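Side-chain contact in cortical-lytic enzyme (Clostridium perfringens, PDB 5JIP), which probably acts as a lysozyme-type muramidase that hydrolyses the peptidoglycan of the spore cortex during germination: residues S13-D18 against W202-E207. Residues are numbered along the deposited sequence; the frame is centred on the assembly and turned at random.
Sequences STFGPD and WQFTDE
Asp18 and Gln203 reach for each other at about a right angle over the intervening strand 217-221, their own two strands not pairing directly. The amide N of Gln203, NE2, lies 2.9 Å from OD1 of Asp18, in a hydrogen bond with an N-H...O angle of 148°. The carboxylate oxygen sits close to the amide plane and is met on its syn side, although the donor stands 26° out of the carboxylate plane. The extended chain of Gln203, with CG anti to the backbone N and CD continuing the line, carries its amide to Asp18. Neither buried group depends on this bond alone: OD1 of Asp18 also accepts from Asn220, while OE1 of Gln203 is bonded to the hydroxyls of Tyr180 and Tyr149, which should limit rotation of the amide. Its NE2 additionally donates to a bound MES molecule, probably from the crystallisation liquor.

The second meeting is apolar and slight. Phe15 and Phe204 come together edge to edge, CE1 of the former 4.1 Å from CZ of the latter, without a ring stack between them. Phe204 stacks instead on Trp221.

Strand 217-221 runs antiparallel between strands 15-19 and 201-208, so the contact bridges next-nearest neighbours. It joins the first strand to a late one in the curled sheet of the TIM-barrel-like domain of glycoside hydrolase family 25.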
ATOM      1  N   SER A  13      -3.271  16.136 -14.924  1.00  9.58           N
ATOM      2  CA  SER A  13      -4.362  16.289 -13.973  1.00  6.82           C
ATOM      3  C   SER A  13      -5.704  16.011 -14.639  1.00  9.42           C
ATOM      4  O   SER A  13      -5.999  16.534 -15.719  1.00  9.53           O
ATOM      5  CB  SER A  13      -4.367  17.698 -13.377  1.00  8.36           C
ATOM      6  OG  SER A  13      -3.199  17.953 -12.604  1.00  7.61           O
ATOM      7  N   THR A  14      -6.539  15.223 -13.956  1.00  8.49           N
ATOM      8  CA  THR A  14      -7.911  15.036 -14.400  1.00  9.96           C
ATOM      9  C   THR A  14      -8.733  16.292 -14.110  1.00  9.41           C
ATOM     10  O   THR A  14      -8.312  17.201 -13.396  1.00  8.23           O
ATOM     11  CB  THR A  14      -8.542  13.822 -13.723  1.00  8.55           C
ATOM     12  OG1 THR A  14      -8.400  13.924 -12.307  1.00  8.81           O
ATOM     13  CG2 THR A  14      -7.878  12.515 -14.211  1.00 10.45           C
ATOM     14  N   PHE A  15      -9.938  16.313 -14.663  1.00  8.43           N
ATOM     15  CA  PHE A  15     -10.736  17.527 -14.699  1.00  7.15           C
ATOM     16  C   PHE A  15     -12.214  17.179 -14.721  1.00  8.27           C
ATOM     17  O   PHE A  15     -12.631  16.256 -15.421  1.00  9.00           O
ATOM     18  CB  PHE A  15     -10.352  18.356 -15.926  1.00 10.76           C
ATOM     19  CG  PHE A  15     -11.323  19.456 -16.249  1.00  9.44           C
ATOM     20  CD1 PHE A  15     -11.178  20.716 -15.709  1.00  8.84           C
ATOM     21  CD2 PHE A  15     -12.366  19.221 -17.111  1.00  8.22           C
ATOM     22  CE1 PHE A  15     -12.084  21.740 -16.005  1.00 10.66           C
ATOM     23  CE2 PHE A  15     -13.268  20.229 -17.426  1.00 13.28           C
ATOM     24  CZ  PHE A  15     -13.121  21.493 -16.883  1.00  9.21           C
ATOM     25  N   GLY A  16     -13.010  17.954 -13.997  1.00  7.40           N
ATOM     26  CA  GLY A  16     -14.432  17.761 -14.047  1.00  7.17           C
ATOM     27  C   GLY A  16     -15.182  18.751 -13.193  1.00  7.60           C
ATOM     28  O   GLY A  16     -14.619  19.387 -12.278  1.00  4.60           O
ATOM     29  N   PRO A  17     -16.483  18.868 -13.450  1.00  5.86           N
ATOM     30  CA  PRO A  17     -17.314  19.803 -12.699  1.00  6.52           C
ATOM     31  C   PRO A  17     -17.901  19.171 -11.448  1.00  7.15           C
ATOM     32  O   PRO A  17     -17.951  17.950 -11.298  1.00  6.39           O
ATOM     33  CB  PRO A  17     -18.424  20.130 -13.708  1.00  8.07           C
ATOM     34  CG  PRO A  17     -18.633  18.797 -14.400  1.00  7.14           C
ATOM     35  CD  PRO A  17     -17.235  18.242 -14.563  1.00  5.48           C
ATOM     36  N   ASP A  18     -18.375  20.033 -10.550  1.00  5.56           N
ATOM     37  CA  ASP A  18     -19.359  19.575  -9.580  1.00  4.69           C
ATOM     38  C   ASP A  18     -20.652  20.349  -9.794  1.00  6.60           C
ATOM     39  O   ASP A  18     -20.644  21.519 -10.209  1.00  6.86           O
ATOM     40  CB  ASP A  18     -18.865  19.677  -8.123  1.00  6.00           C
ATOM     41  CG  ASP A  18     -18.424  21.076  -7.739  1.00  8.71           C
ATOM     42  OD1 ASP A  18     -17.249  21.412  -7.992  1.00  7.22           O
ATOM     43  OD2 ASP A  18     -19.249  21.824  -7.174  1.00  7.39           O
ATOM     44  N   TRP A 202      -8.687  20.153  -6.504  1.00  4.12           N
ATOM     45  CA  TRP A 202      -8.616  21.602  -6.340  1.00  5.25           C
ATOM     46  C   TRP A 202      -9.747  22.226  -7.149  1.00  6.79           C
ATOM     47  O   TRP A 202      -9.767  22.109  -8.380  1.00  6.19           O
ATOM     48  CB  TRP A 202      -7.255  22.123  -6.799  1.00  7.96           C
ATOM     49  CG  TRP A 202      -7.125  23.615  -6.952  1.00  8.29           C
ATOM     50  CD1 TRP A 202      -7.867  24.586  -6.354  1.00  8.19           C
ATOM     51  CD2 TRP A 202      -6.179  24.296  -7.796  1.00  6.22           C
ATOM     52  NE1 TRP A 202      -7.425  25.845  -6.754  1.00  8.65           N
ATOM     53  CE2 TRP A 202      -6.402  25.678  -7.655  1.00  8.25           C
ATOM     54  CE3 TRP A 202      -5.162  23.860  -8.644  1.00  9.33           C
ATOM     55  CZ2 TRP A 202      -5.638  26.623  -8.333  1.00  6.83           C
ATOM     56  CZ3 TRP A 202      -4.414  24.799  -9.322  1.00  8.60           C
ATOM     57  CH2 TRP A 202      -4.646  26.157  -9.159  1.00  9.13           C
ATOM     58  N   GLN A 203     -10.710  22.831  -6.449  1.00  7.37           N
ATOM     59  CA  GLN A 203     -11.774  23.603  -7.077  1.00  5.21           C
ATOM     60  C   GLN A 203     -11.222  25.000  -7.325  1.00  5.88           C
ATOM     61  O   GLN A 203     -10.985  25.752  -6.372  1.00  7.23           O
ATOM     62  CB  GLN A 203     -13.002  23.669  -6.182  1.00  5.39           C
ATOM     63  CG  GLN A 203     -14.240  24.186  -6.891  1.00  7.54           C
ATOM     64  CD  GLN A 203     -15.382  24.281  -5.931  1.00  7.14           C
ATOM     65  OE1 GLN A 203     -15.389  25.130  -5.050  1.00  9.81           O
ATOM     66  NE2 GLN A 203     -16.364  23.393  -6.089  1.00  6.15           N
ATOM     67  N   PHE A 204     -10.931  25.309  -8.588  1.00  6.78           N
ATOM     68  CA  PHE A 204     -10.248  26.555  -8.917  1.00  6.51           C
ATOM     69  C   PHE A 204     -11.193  27.652  -9.391  1.00  9.68           C
ATOM     70  O   PHE A 204     -10.770  28.806  -9.497  1.00  9.43           O
ATOM     71  CB  PHE A 204      -9.144  26.304  -9.966  1.00  9.66           C
ATOM     72  CG  PHE A 204      -9.653  25.809 -11.293  1.00  5.38           C
ATOM     73  CD1 PHE A 204      -9.797  24.442 -11.523  1.00  6.45           C
ATOM     74  CD2 PHE A 204      -9.995  26.695 -12.296  1.00  9.35           C
ATOM     75  CE1 PHE A 204     -10.276  23.970 -12.726  1.00  9.38           C
ATOM     76  CE2 PHE A 204     -10.488  26.228 -13.511  1.00 11.23           C
ATOM     77  CZ  PHE A 204     -10.638  24.865 -13.719  1.00  8.93           C
ATOM     78  N   THR A 205     -12.465  27.345  -9.646  1.00  8.75           N
ATOM     79  CA  THR A 205     -13.409  28.396  -9.971  1.00  8.65           C
ATOM     80  C   THR A 205     -14.805  27.931  -9.614  1.00  9.69           C
ATOM     81  O   THR A 205     -15.081  26.730  -9.580  1.00  7.75           O
ATOM     82  CB  THR A 205     -13.348  28.768 -11.455  1.00 10.19           C
ATOM     83  OG1 THR A 205     -14.235  29.852 -11.702  1.00 13.01           O
ATOM     84  CG2 THR A 205     -13.748  27.599 -12.310  1.00 10.37           C
ATOM     85  N   ASP A 206     -15.670  28.905  -9.360  1.00  9.30           N
ATOM     86  CA  ASP A 206     -17.102  28.698  -9.249  1.00 10.68           C
ATOM     87  C   ASP A 206     -17.852  29.291 -10.434  1.00 10.35           C
ATOM     88  O   ASP A 206     -19.085  29.251 -10.452  1.00 12.89           O
ATOM     89  CB  ASP A 206     -17.635  29.311  -7.957  1.00  9.22           C
ATOM     90  CG  ASP A 206     -17.356  30.811  -7.849  1.00 11.57           C
ATOM     91  OD1 ASP A 206     -16.513  31.317  -8.582  1.00  8.89           O
ATOM     92  OD2 ASP A 206     -17.962  31.469  -6.989  1.00 10.34           O
ATOM     93  N   GLU A 207     -17.134  29.808 -11.423  1.00  7.94           N
ATOM     94  CA  GLU A 207     -17.716  30.568 -12.521  1.00 11.20           C
ATOM     95  C   GLU A 207     -17.158  30.105 -13.840  1.00 12.04           C
ATOM     96  O   GLU A 207     -16.975  30.893 -14.773  1.00 13.62           O
ATOM     97  CB  GLU A 207     -17.446  32.059 -12.356  1.00 18.70           C
ATOM     98  CG  GLU A 207     -18.063  32.654 -11.165  1.00 22.17           C
ATOM     99  CD  GLU A 207     -17.888  34.153 -11.122  1.00 24.32           C
ATOM    100  OE1 GLU A 207     -16.850  34.660 -11.605  1.00 25.64           O
ATOM    101  OE2 GLU A 207     -18.815  34.810 -10.620  1.00 35.38           O
TER